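Local coordinates for protein 3-dehydroquinate dehydratase (Geobacillus kaustophilus, PDB 2YR1) that probably catalyses the cis-dehydration of 3-dehydroquinate to 3-dehydroshikimate, the third step of the chorismate pathway to the aromatic amino acids, at residues V175-K180 and L186-A191; I204-G209 and I214-G219. One frame throughout, in Å; residues are numbered along the deposited sequence.

Contact 1 of 2, residues V175-K180 and L186-A191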
ATOM      1  N   VAL A 175     -14.567  -1.070 -10.810  1.00 18.47           N
ATOM      2  CA  VAL A 175     -14.351   0.347 -11.121  1.00 16.53           C
ATOM      3  C   VAL A 175     -12.850   0.657 -11.202  1.00 19.21           C
ATOM      4  O   VAL A 175     -12.080   0.282 -10.312  1.00 14.80           O
ATOM      5  CB  VAL A 175     -14.964   1.331 -10.071  1.00 16.59           C
ATOM      6  CG1 VAL A 175     -16.497   1.217 -10.031  1.00 23.54           C
ATOM      7  CG2 VAL A 175     -14.391   1.056  -8.709  1.00 27.22           C
ATOM      8  N   ALA A 176     -12.428   1.327 -12.271  1.00 16.45           N
ATOM      9  CA  ALA A 176     -11.018   1.709 -12.381  1.00 12.82           C
ATOM     10  C   ALA A 176     -10.932   3.230 -12.595  1.00 10.97           C
ATOM     11  O   ALA A 176     -11.781   3.819 -13.264  1.00 17.05           O
ATOM     12  CB  ALA A 176     -10.335   0.941 -13.537  1.00 14.42           C
ATOM     13  N   VAL A 177      -9.927   3.874 -12.012  1.00 11.45           N
ATOM     14  CA  VAL A 177      -9.766   5.304 -12.167  1.00 13.66           C
ATOM     15  C   VAL A 177      -8.329   5.676 -12.506  1.00 13.88           C
ATOM     16  O   VAL A 177      -7.410   4.871 -12.326  1.00 12.76           O
ATOM     17  CB  VAL A 177     -10.184   6.089 -10.887  1.00 17.00           C
ATOM     18  CG1 VAL A 177     -11.669   5.872 -10.589  1.00 10.62           C
ATOM     19  CG2 VAL A 177      -9.321   5.648  -9.682  1.00 12.99           C
ATOM     20  N   MET A 178      -8.151   6.894 -13.017  1.00 15.28           N
ATOM     21  CA  MET A 178      -6.814   7.403 -13.361  1.00 14.85           C
ATOM     22  C   MET A 178      -6.528   8.496 -12.359  1.00 12.21           C
ATOM     23  O   MET A 178      -7.127   9.585 -12.414  1.00 16.68           O
ATOM     24  CB  MET A 178      -6.774   7.995 -14.761  1.00 13.57           C
ATOM     25  CG  MET A 178      -5.369   8.428 -15.165  1.00 18.92           C
ATOM     26  SD  MET A 178      -4.356   6.993 -15.408  1.00 23.03           S
ATOM     27  CE  MET A 178      -4.261   6.963 -17.228  1.00 30.17           C
ATOM     28  N   PRO A 179      -5.630   8.221 -11.400  1.00 15.24           N
ATOM     29  CA  PRO A 179      -5.305   9.225 -10.381  1.00 11.84           C
ATOM     30  C   PRO A 179      -4.399  10.312 -10.951  1.00 11.24           C
ATOM     31  O   PRO A 179      -3.590  10.048 -11.817  1.00 14.35           O
ATOM     32  CB  PRO A 179      -4.608   8.395  -9.305  1.00 16.47           C
ATOM     33  CG  PRO A 179      -3.851   7.414 -10.104  1.00 14.52           C
ATOM     34  CD  PRO A 179      -4.853   6.987 -11.183  1.00 12.73           C
ATOM     35  N   LYS A 180      -4.525  11.521 -10.439  1.00 19.63           N
ATOM     36  CA  LYS A 180      -3.694  12.618 -10.912  1.00 23.30           C
ATOM     37  C   LYS A 180      -2.890  13.109  -9.722  1.00 21.13           C
ATOM     38  O   LYS A 180      -2.084  14.037  -9.827  1.00 24.26           O
ATOM     39  CB  LYS A 180      -4.573  13.738 -11.475  1.00 23.84           C
ATOM     40  CG  LYS A 180      -5.402  13.331 -12.683  1.00 24.98           C
ATOM     41  CD  LYS A 180      -4.531  12.787 -13.798  1.00 32.85           C
ATOM     42  CE  LYS A 180      -5.345  12.382 -15.017  1.00 29.72           C
ATOM     43  NZ  LYS A 180      -5.976  13.558 -15.666  1.00 36.28           N
ATOM     44  N   LEU A 186      -5.960   7.536  -2.659  1.00 17.41           N
ATOM     45  CA  LEU A 186      -6.639   7.267  -1.393  1.00 14.41           C
ATOM     46  C   LEU A 186      -8.173   7.331  -1.607  1.00 18.02           C
ATOM     47  O   LEU A 186      -8.903   6.575  -0.999  1.00 12.73           O
ATOM     48  CB  LEU A 186      -6.171   8.279  -0.334  1.00 20.70           C
ATOM     49  CG  LEU A 186      -4.679   8.170   0.054  1.00 25.31           C
ATOM     50  CD1 LEU A 186      -4.364   9.174   1.150  1.00 26.22           C
ATOM     51  CD2 LEU A 186      -4.350   6.748   0.541  1.00 21.40           C
ATOM     52  N   VAL A 187      -8.654   8.238  -2.464  1.00 14.29           N
ATOM     53  CA  VAL A 187     -10.092   8.298  -2.765  1.00 16.97           C
ATOM     54  C   VAL A 187     -10.559   6.913  -3.305  1.00 19.83           C
ATOM     55  O   VAL A 187     -11.590   6.357  -2.877  1.00 15.95           O
ATOM     56  CB  VAL A 187     -10.382   9.381  -3.831  1.00 15.59           C
ATOM     57  CG1 VAL A 187     -11.757   9.206  -4.413  1.00 15.38           C
ATOM     58  CG2 VAL A 187     -10.237  10.747  -3.200  1.00 26.18           C
ATOM     59  N   LEU A 188      -9.797   6.353  -4.238  1.00 19.41           N
ATOM     60  CA  LEU A 188     -10.148   5.045  -4.788  1.00 15.41           C
ATOM     61  C   LEU A 188     -10.179   3.950  -3.713  1.00 13.24           C
ATOM     62  O   LEU A 188     -11.045   3.066  -3.739  1.00 18.71           O
ATOM     63  CB  LEU A 188      -9.175   4.612  -5.880  1.00 13.95           C
ATOM     64  CG  LEU A 188      -9.589   3.178  -6.249  1.00 21.72           C
ATOM     65  CD1 LEU A 188     -10.695   3.237  -7.278  1.00 15.08           C
ATOM     66  CD2 LEU A 188      -8.436   2.356  -6.711  1.00 20.96           C
ATOM     67  N   LEU A 189      -9.230   3.979  -2.785  1.00 13.76           N
ATOM     68  CA  LEU A 189      -9.214   2.957  -1.725  1.00 12.11           C
ATOM     69  C   LEU A 189     -10.374   3.184  -0.750  1.00 13.35           C
ATOM     70  O   LEU A 189     -11.023   2.236  -0.298  1.00 15.77           O
ATOM     71  CB  LEU A 189      -7.876   2.989  -0.974  1.00 15.89           C
ATOM     72  CG  LEU A 189      -6.639   2.618  -1.801  1.00 16.98           C
ATOM     73  CD1 LEU A 189      -5.392   2.696  -0.926  1.00 11.66           C
ATOM     74  CD2 LEU A 189      -6.798   1.220  -2.377  1.00 12.60           C
ATOM     75  N   GLN A 190     -10.647   4.444  -0.436  1.00 15.55           N
ATOM     76  CA  GLN A 190     -11.746   4.766   0.482  1.00 15.82           C
ATOM     77  C   GLN A 190     -13.065   4.278  -0.103  1.00 10.37           C
ATOM     78  O   GLN A 190     -13.902   3.727   0.601  1.00 15.78           O
ATOM     79  CB  GLN A 190     -11.845   6.278   0.697  1.00 14.50           C
ATOM     80  CG  GLN A 190     -10.622   6.920   1.305  1.00 32.06           C
ATOM     81  CD  GLN A 190     -10.531   8.404   0.965  1.00 44.48           C
ATOM     82  OE1 GLN A 190     -11.491   9.157   1.174  1.00 53.23           O
ATOM     83  NE2 GLN A 190      -9.379   8.831   0.439  1.00 41.68           N
ATOM     84  N   ALA A 191     -13.283   4.534  -1.386  1.00 12.92           N
ATOM     85  CA  ALA A 191     -14.521   4.091  -2.016  1.00 13.80           C
ATOM     86  C   ALA A 191     -14.606   2.565  -2.006  1.00 15.34           C
ATOM     87  O   ALA A 191     -15.690   1.998  -1.874  1.00 13.33           O
ATOM     88  CB  ALA A 191     -14.611   4.597  -3.461  1.00 13.55           C
TER
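Val-177, the last residue of strand 172-177 before the loop, and Leu-188, on helix 182-198, mark where the two backbones come nearest, with Val-177 CA and Leu-188 CA 7.4 Å apart. That gap is bridged chiefly by aliphatic side chains, and no hydrogen bond crosses it. Both residues turn their CB toward the other segment, and the two side chains slide past each other in opposite directions. The touching atoms are methyls: Val-177 CG2 lies 3.7 Å from Leu-188 CD1, and it also meets the root of the leucine, 3.9 Å from Leu-188 CB. Leu-188 holds CG anti to its backbone N (chi1 174°), and the bend at chi2 brings CD1 against the valine. This is the strand-to-helix step of a beta-alpha-beta unit in the TIM barrel of type I dehydroquinases, in which helix 182-198 leads on to strand 203-207. The beta-branched valines suit the strand and give it a compact greasy outer surface, whereas the longer leucine can reach across from the helix. Val-175 also turns its CB toward the helix, but more loosely, with its O and its CG2 each 4.5 Å from Leu-188 CD1. Between the two valines, Ala-176 turns away and packs on Met-206 of the next strand. Helix 155-167 completes the apolar layer: its Leu-158 touches both Val-177 and Ala-191, and its Met-162 touches Val-175.

Contact 2 of 2, residues I204-G209 and I214-G219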
ATOM      1  N   ILE A 204     -13.849  -5.224  -7.612  1.00 15.26           N
ATOM      2  CA  ILE A 204     -12.543  -5.150  -8.280  1.00 14.78           C
ATOM      3  C   ILE A 204     -12.315  -3.687  -8.516  1.00 16.03           C
ATOM      4  O   ILE A 204     -13.066  -3.054  -9.259  1.00 19.48           O
ATOM      5  CB  ILE A 204     -12.507  -5.828  -9.652  1.00 14.53           C
ATOM      6  CG1 ILE A 204     -12.874  -7.303  -9.530  1.00 14.40           C
ATOM      7  CG2 ILE A 204     -11.099  -5.689 -10.279  1.00 14.29           C
ATOM      8  CD1 ILE A 204     -13.023  -7.977 -10.897  1.00 21.21           C
ATOM      9  N   THR A 205     -11.285  -3.133  -7.885  1.00 15.92           N
ATOM     10  CA  THR A 205     -10.999  -1.723  -8.074  1.00  8.42           C
ATOM     11  C   THR A 205      -9.513  -1.521  -8.307  1.00 16.52           C
ATOM     12  O   THR A 205      -8.681  -2.356  -7.915  1.00 17.47           O
ATOM     13  CB  THR A 205     -11.389  -0.858  -6.839  1.00 13.94           C
ATOM     14  OG1 THR A 205     -10.540  -1.188  -5.741  1.00 14.08           O
ATOM     15  CG2 THR A 205     -12.862  -1.053  -6.444  1.00 16.36           C
ATOM     16  N   MET A 206      -9.185  -0.409  -8.955  1.00 12.45           N
ATOM     17  CA  MET A 206      -7.798  -0.049  -9.215  1.00 18.64           C
ATOM     18  C   MET A 206      -7.650   1.404  -9.655  1.00 19.40           C
ATOM     19  O   MET A 206      -8.573   2.001 -10.225  1.00 19.66           O
ATOM     20  CB  MET A 206      -7.168  -0.955 -10.298  1.00 15.69           C
ATOM     21  CG  MET A 206      -7.895  -0.961 -11.639  1.00 23.90           C
ATOM     22  SD  MET A 206      -9.233  -2.186 -11.681  1.00 29.42           S
ATOM     23  CE  MET A 206      -8.356  -3.677 -12.155  1.00 23.87           C
ATOM     24  N   ALA A 207      -6.498   1.973  -9.331  1.00 19.60           N
ATOM     25  CA  ALA A 207      -6.127   3.313  -9.779  1.00 15.84           C
ATOM     26  C   ALA A 207      -5.032   2.868 -10.757  1.00 18.85           C
ATOM     27  O   ALA A 207      -4.156   2.065 -10.398  1.00 16.85           O
ATOM     28  CB  ALA A 207      -5.522   4.141  -8.640  1.00 10.14           C
ATOM     29  N   MET A 208      -5.105   3.346 -11.991  1.00 21.58           N
ATOM     30  CA  MET A 208      -4.141   2.967 -13.023  1.00 16.51           C
ATOM     31  C   MET A 208      -2.899   3.832 -12.933  1.00 20.21           C
ATOM     32  O   MET A 208      -2.805   4.671 -12.049  1.00 16.77           O
ATOM     33  CB  MET A 208      -4.805   3.124 -14.385  1.00 17.87           C
ATOM     34  CG  MET A 208      -6.085   2.298 -14.496  1.00 19.00           C
ATOM     35  SD  MET A 208      -6.905   2.507 -16.076  1.00 25.62           S
ATOM     36  CE  MET A 208      -7.833   4.043 -15.745  1.00 17.50           C
ATOM     37  N   GLY A 209      -1.949   3.627 -13.852  1.00 23.24           N
ATOM     38  CA  GLY A 209      -0.729   4.419 -13.847  1.00 19.15           C
ATOM     39  C   GLY A 209       0.254   4.118 -12.719  1.00 20.72           C
ATOM     40  O   GLY A 209      -0.007   3.273 -11.847  1.00 16.34           O
ATOM     41  N   ILE A 214       0.309   1.099  -6.043  1.00 20.34           N
ATOM     42  CA  ILE A 214       0.015   0.606  -4.699  1.00 23.19           C
ATOM     43  C   ILE A 214      -1.327  -0.089  -4.620  1.00 19.44           C
ATOM     44  O   ILE A 214      -1.495  -1.051  -3.854  1.00 20.78           O
ATOM     45  CB  ILE A 214       0.051   1.740  -3.616  1.00 19.94           C
ATOM     46  CG1 ILE A 214      -0.102   1.130  -2.216  1.00 14.74           C
ATOM     47  CG2 ILE A 214      -1.096   2.742  -3.841  1.00 18.23           C
ATOM     48  CD1 ILE A 214       1.023   0.149  -1.812  1.00 23.56           C
ATOM     49  N   THR A 215      -2.280   0.391  -5.413  1.00 13.98           N
ATOM     50  CA  THR A 215      -3.614  -0.185  -5.393  1.00 13.83           C
ATOM     51  C   THR A 215      -3.694  -1.597  -5.964  1.00 14.78           C
ATOM     52  O   THR A 215      -4.572  -2.381  -5.579  1.00 15.04           O
ATOM     53  CB  THR A 215      -4.607   0.742  -6.101  1.00 15.18           C
ATOM     54  OG1 THR A 215      -5.901   0.527  -5.553  1.00 37.04           O
ATOM     55  CG2 THR A 215      -4.653   0.477  -7.585  1.00  5.38           C
ATOM     56  N   ARG A 216      -2.774  -1.935  -6.859  1.00 13.24           N
ATOM     57  CA  ARG A 216      -2.743  -3.263  -7.454  1.00 17.45           C
ATOM     58  C   ARG A 216      -2.086  -4.262  -6.500  1.00 16.28           C
ATOM     59  O   ARG A 216      -2.296  -5.470  -6.599  1.00 21.17           O
ATOM     60  CB  ARG A 216      -1.960  -3.227  -8.790  1.00 15.01           C
ATOM     61  CG  ARG A 216      -2.521  -2.249  -9.806  1.00 14.43           C
ATOM     62  CD  ARG A 216      -1.781  -2.345 -11.149  1.00 22.91           C
ATOM     63  NE  ARG A 216      -2.340  -1.485 -12.187  1.00 14.12           N
ATOM     64  CZ  ARG A 216      -3.470  -1.728 -12.848  1.00 27.45           C
ATOM     65  NH1 ARG A 216      -4.186  -2.809 -12.581  1.00 26.85           N
ATOM     66  NH2 ARG A 216      -3.883  -0.897 -13.797  1.00 26.36           N
ATOM     67  N   LEU A 217      -1.301  -3.757  -5.558  1.00 16.68           N
ATOM     68  CA  LEU A 217      -0.604  -4.629  -4.624  1.00 19.71           C
ATOM     69  C   LEU A 217      -1.267  -4.694  -3.251  1.00 19.39           C
ATOM     70  O   LEU A 217      -1.064  -5.657  -2.518  1.00 23.08           O
ATOM     71  CB  LEU A 217       0.846  -4.150  -4.448  1.00 18.37           C
ATOM     72  CG  LEU A 217       1.760  -4.018  -5.678  1.00 18.43           C
ATOM     73  CD1 LEU A 217       3.030  -3.293  -5.295  1.00 18.43           C
ATOM     74  CD2 LEU A 217       2.084  -5.397  -6.251  1.00 12.74           C
ATOM     75  N   ALA A 218      -2.051  -3.670  -2.907  1.00 19.11           N
ATOM     76  CA  ALA A 218      -2.679  -3.613  -1.590  1.00 16.98           C
ATOM     77  C   ALA A 218      -4.180  -3.364  -1.581  1.00 15.14           C
ATOM     78  O   ALA A 218      -4.779  -3.257  -0.521  1.00 15.84           O
ATOM     79  CB  ALA A 218      -1.987  -2.536  -0.751  1.00 18.86           C
ATOM     80  N   GLY A 219      -4.791  -3.264  -2.749  1.00 13.14           N
ATOM     81  CA  GLY A 219      -6.219  -3.023  -2.780  1.00 15.39           C
ATOM     82  C   GLY A 219      -7.018  -4.113  -2.089  1.00 13.63           C
ATOM     83  O   GLY A 219      -8.084  -3.841  -1.536  1.00 12.54           O
TER
HETATM   84  O   HOH W   1      -7.687  -1.166  -5.264  1.00 17.49           O
HETATM   85  O   HOH W   2      -6.621  -4.213  -6.357  1.00 28.43           O
HETATM   86  O   HOH W   3      -1.759   1.148 -11.432  1.00 16.81           O
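Thr-215 presses its methyl against the backbone of Met-206 and Ala-207, where the axes of helix residues 214-218 and strand residues 204-207 approach to 7.2 Å and run roughly antiparallel, at 148°. Its CB points at the strand and stands 3.9 Å from Ala-207 N. From there CG2 leads in between Met-206 and Ala-207, 3.6 Å from Met-206 CA. It is modelled 2.9 Å from Ala-207 N, too close to be taken literally, so its exact place is doubtful; that buried amide has no polar partner in the model. The other branch, Thr-215 OG1, lies broadly anti to the backbone N (chi1 -153°) and meets water 1, which also bonds Thr-205 OG1 at 2.9 Å. A threonine fits here because one branch packs while the other binds water. With an alanine here both branches are gone, which would probably open a gap beside Met-206 and Ala-207 and cost water 1 its helix-side hydroxyl.

Arg-216, predicted to bind 3-dehydroquinate, sends a chain, extended from CG to NE, across the end of the strand. Met-206 CB and Ala-207 O lie over one face of its guanidinium, and Met-208 CG approaches NH2 obliquely at 3.9 Å. NH2 bonds the carbonyl of Pro-237, while water 3 donates to Ala-207 O and Gly-209 O and weakly accepts from Arg-216 NE. Gly-209, with phi 72°, suits this turn as glycine.

The helix is wedged against its neighbours: Thr-215 rests on Leu-188 and Leu-189 of helix 182-198, Arg-216 lies against Phe-228 of strand 226-228, and Ala-218 packs on Ile-214 of the second subunit.

In the fold
Contact 1 closes before contact 2 opens along the chain, yet their centres lie 8 Å apart. Strands 172-177 and 203-207 are parallel neighbours in the barrel sheet and are joined through helix 182-198. Probable hydrogen bonds stitch them, from Val-177 N to Met-206 O at 2.9 Å and from Met-208 N to Val-177 O. Leu-188 serves both: CD1 meets Val-177 within contact 1, while CD2 packs against the backbone of Met-206. The two contacts form consecutive stretches of one barrel wall; contact 2 contains Arg-216, predicted to bind substrate, and both lie near Lys-174, predicted to form the Schiff base. Their helices touch the second subunit, so this wall lies between active site and dimer interface.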